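PDB 6GNE: probable starch synthase 4, chloroplastic/amyloplastic from Arabidopsis thaliana, which belongs to the starch synthase family of GT-B glycosyltransferases, built from two Rossmann-like domains, and holds ADP and a glycan in the cleft between them. Local coordinates for residues Ile260-Asp265 and Glu397-Thr402. Residues are numbered along the deposited sequence; the frame is centred on the assembly and turned at random.
With AC1 (4,6-dideoxy-4-{[(1S,4R,5S,6S)-4,5,6-trihydroxy-3-(hydroxymethyl)cyclohex-2-en-1-yl]amino}-alpha-D-glucopyranose), chain C; ADP (adenosine-5'-diphosphate), chain F.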
loop_
_atom_site.group_PDB
_atom_site.type_symbol
_atom_site.label_atom_id
_atom_site.label_comp_id
_atom_site.label_asym_id
_atom_site.label_seq_id
_atom_site.Cartn_x
_atom_site.Cartn_y
_atom_site.Cartn_z
ATOM N N ILE A 260 0.258 -9.265 -9.549
ATOM C CA ILE A 260 -0.840 -9.899 -8.822
ATOM C C ILE A 260 -1.598 -8.805 -8.077
ATOM O O ILE A 260 -1.022 -8.115 -7.214
ATOM C CB ILE A 260 -0.331 -10.915 -7.779
ATOM C CG1 ILE A 260 0.365 -12.100 -8.448
ATOM C CG2 ILE A 260 -1.480 -11.427 -6.912
ATOM C CD1 ILE A 260 1.161 -12.961 -7.461
ATOM N N LEU A 261 -2.888 -8.696 -8.388
ATOM C CA LEU A 261 -3.755 -7.672 -7.802
ATOM C C LEU A 261 -3.857 -7.867 -6.303
ATOM O O LEU A 261 -4.236 -8.947 -5.851
ATOM C CB LEU A 261 -5.159 -7.715 -8.424
ATOM C CG LEU A 261 -6.082 -6.522 -8.144
ATOM C CD1 LEU A 261 -5.540 -5.182 -8.675
ATOM C CD2 LEU A 261 -7.458 -6.839 -8.722
ATOM N N ASN A 262 -3.495 -6.832 -5.540
ATOM C CA ASN A 262 -3.676 -6.866 -4.084
ATOM C C ASN A 262 -5.161 -7.175 -3.738
ATOM O O ASN A 262 -6.086 -6.749 -4.455
ATOM C CB ASN A 262 -3.331 -5.523 -3.440
ATOM C CG ASN A 262 -1.867 -5.162 -3.508
ATOM O OD1 ASN A 262 -1.534 -3.971 -3.452
ATOM N ND2 ASN A 262 -0.982 -6.158 -3.544
ATOM N N GLY A 263 -5.377 -7.948 -2.682
ATOM C CA GLY A 263 -6.630 -7.888 -1.948
ATOM C C GLY A 263 -6.581 -6.846 -0.835
ATOM O O GLY A 263 -5.621 -6.084 -0.702
ATOM N N ILE A 264 -7.658 -6.804 -0.057
ATOM C CA ILE A 264 -7.726 -6.066 1.210
ATOM C C ILE A 264 -8.170 -7.036 2.294
ATOM O O ILE A 264 -8.827 -8.071 2.022
ATOM C CB ILE A 264 -8.692 -4.849 1.166
ATOM C CG1 ILE A 264 -10.133 -5.265 0.874
ATOM C CG2 ILE A 264 -8.244 -3.844 0.110
ATOM C CD1 ILE A 264 -11.127 -4.138 1.028
ATOM N N ASP A 265 -7.820 -6.680 3.521
ATOM C CA ASP A 265 -8.190 -7.455 4.680
ATOM C C ASP A 265 -9.672 -7.248 4.943
ATOM O O ASP A 265 -10.045 -6.311 5.610
ATOM C CB ASP A 265 -7.346 -7.033 5.876
ATOM C CG ASP A 265 -7.567 -7.912 7.076
ATOM O OD1 ASP A 265 -8.666 -8.475 7.241
ATOM O OD2 ASP A 265 -6.631 -8.021 7.896
ATOM N N GLU A 397 -1.132 4.335 -10.830
ATOM C CA GLU A 397 -1.550 3.667 -9.629
ATOM C C GLU A 397 -1.184 2.162 -9.717
ATOM O O GLU A 397 -1.904 1.372 -10.342
ATOM C CB GLU A 397 -3.051 3.875 -9.410
ATOM C CG GLU A 397 -3.532 3.558 -8.009
ATOM C CD GLU A 397 -3.010 4.520 -6.961
ATOM O OE1 GLU A 397 -2.262 4.083 -6.098
ATOM O OE2 GLU A 397 -3.336 5.720 -6.977
ATOM N N PRO A 398 -0.053 1.770 -9.090
ATOM C CA PRO A 398 0.399 0.393 -9.062
ATOM C C PRO A 398 -0.694 -0.595 -8.718
ATOM O O PRO A 398 -0.846 -1.607 -9.391
ATOM C CB PRO A 398 1.471 0.417 -7.976
ATOM C CG PRO A 398 2.068 1.789 -8.067
ATOM C CD PRO A 398 0.913 2.679 -8.434
ATOM N N CYS A 399 -1.451 -0.282 -7.666
ATOM C CA CYS A 399 -2.668 -1.011 -7.370
ATOM C C CYS A 399 -3.786 -0.086 -6.889
ATOM O O CYS A 399 -4.806 0.077 -7.556
ATOM C CB CYS A 399 -2.438 -2.108 -6.367
ATOM S SG CYS A 399 -3.936 -3.088 -6.050
ATOM N N GLY A 400 -3.595 0.499 -5.722
ATOM C CA GLY A 400 -4.646 1.224 -5.047
ATOM C C GLY A 400 -5.547 0.266 -4.280
ATOM O O GLY A 400 -6.004 -0.757 -4.802
ATOM N N LEU A 401 -5.768 0.602 -3.020
ATOM C CA LEU A 401 -6.630 -0.143 -2.125
ATOM C C LEU A 401 -7.916 0.611 -1.783
ATOM O O LEU A 401 -8.953 -0.010 -1.470
ATOM C CB LEU A 401 -5.868 -0.447 -0.846
ATOM C CG LEU A 401 -4.548 -1.192 -0.991
ATOM C CD1 LEU A 401 -3.987 -1.481 0.396
ATOM C CD2 LEU A 401 -4.709 -2.489 -1.758
ATOM N N THR A 402 -7.862 1.944 -1.844
ATOM C CA THR A 402 -8.986 2.757 -1.401
ATOM C C THR A 402 -10.266 2.518 -2.223
ATOM O O THR A 402 -11.371 2.566 -1.681
ATOM C CB THR A 402 -8.625 4.220 -1.438
ATOM O OG1 THR A 402 -8.267 4.584 -2.782
ATOM C CG2 THR A 402 -7.472 4.529 -0.438
HETATM C C1 AC1 C . 5.978 3.850 0.174
HETATM O O2 AC1 C . 7.320 2.367 -1.198
HETATM C C2 AC1 C . 5.984 2.612 -0.728
HETATM C C4A AC1 C . -0.204 0.300 -3.988
HETATM C C3 AC1 C . 4.969 2.744 -1.875
HETATM O O3 AC1 C . 5.007 1.521 -2.615
HETATM C C4 AC1 C . 3.576 3.039 -1.307
HETATM N N4A AC1 C . 2.501 3.110 -2.313
HETATM C C5 AC1 C . 3.714 4.338 -0.509
HETATM O O5 AC1 C . 4.635 4.143 0.566
HETATM C C6 AC1 C . 2.418 4.789 0.143
HETATM C C1B AC1 C . 2.097 1.992 -3.178
HETATM C C2B AC1 C . 1.166 2.400 -4.349
HETATM O O2B AC1 C . 1.056 3.826 -4.524
HETATM C C3B AC1 C . -0.230 1.791 -4.289
HETATM O O3B AC1 C . -0.781 1.908 -5.598
HETATM O O4 AC1 C . -1.547 -0.171 -3.855
HETATM C C5B AC1 C . 0.614 -0.003 -2.769
HETATM C C7B AC1 C . 1.610 0.799 -2.379
HETATM C C6B AC1 C . 0.355 -1.274 -1.994
HETATM O O6B AC1 C . 0.618 -2.425 -2.806
HETATM P PB ADP F . -0.870 4.502 -1.423
HETATM O O1B ADP F . -0.165 3.225 -1.072
HETATM O O2B ADP F . -1.069 5.487 -0.308
HETATM O O3B ADP F . -0.234 5.156 -2.628
HETATM P PA ADP F . -3.169 2.760 -1.471
HETATM O O1A ADP F . -4.558 2.952 -2.007
HETATM O O2A ADP F . -2.470 1.512 -1.945
HETATM O O3A ADP F . -2.364 4.099 -1.861
HETATM O "O5'" ADP F . -3.160 2.729 0.135
HETATM C "C5'" ADP F . -3.681 3.802 0.921
HETATM C "C4'" ADP F . -4.071 3.402 2.356
HETATM O "O4'" ADP F . -3.799 4.489 3.254
HETATM C "C3'" ADP F . -5.554 3.145 2.527
HETATM O "O3'" ADP F . -5.736 2.261 3.620
HETATM C "C2'" ADP F . -6.109 4.495 2.898
HETATM O "O2'" ADP F . -7.334 4.413 3.604
HETATM C "C1'" ADP F . -5.015 5.017 3.781
HETATM N N9 ADP F . -4.908 6.492 3.796
HETATM C C8 ADP F . -4.358 7.275 2.861
HETATM N N7 ADP F . -4.398 8.571 3.244
HETATM C C5 ADP F . -4.981 8.630 4.451
HETATM C C6 ADP F . -5.351 9.695 5.435
HETATM N N6 ADP F . -5.090 10.998 5.161
HETATM N N1 ADP F . -5.956 9.299 6.591
HETATM C C2 ADP F . -6.226 7.990 6.831
HETATM N N3 ADP F . -5.923 6.997 5.980
HETATM C C4 ADP F . -5.317 7.251 4.803
#
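Asn262 and Cys399 meet side by side where the two lobes of the GT-B fold face each other, and no hydrogen bond joins the segments directly. The direct contact is mostly apolar. Cys399 carries its sulfur anti to the backbone N (chi1 -177°), which lays SG against the 260-265 loop, 3.6 Å from CB of Asn262 and 3.7 Å from CD1 of Leu261. One branch of Leu401, CD2, lies against CB of Asn262 at 3.7 Å and also touches the carbonyl O of Gly263 and CG2 of Ile264. Met404, from helix 402-408, packs on Leu261, Ile264 and Cys399.

The polar link between the segments runs through AC1, while ADP is held by 397-402. OD1 of Asn262 accepts a hydrogen bond from O6B of AC1 at 2.7 Å. From the other segment, Cys399 N donates an almost straight bond to O3B of AC1 (171°), which in turn donates to OE1 of Glu397, a carboxylate oxygen that also pairs with Lys322. Gly400 N binds O4 of AC1 at 2.9 Å. The N-H of Leu401 is aimed almost straight at O1A of ADP (2.8 Å from N), with a weak bond from Thr402 N, at the start of helix 402-408.

Successive amides of 399-402 thus serve first the cyclohexene hydroxyls of AC1 and then the alpha-phosphate of ADP, and AC1 ties the lobes together, consistent with its helping to hold this arrangement.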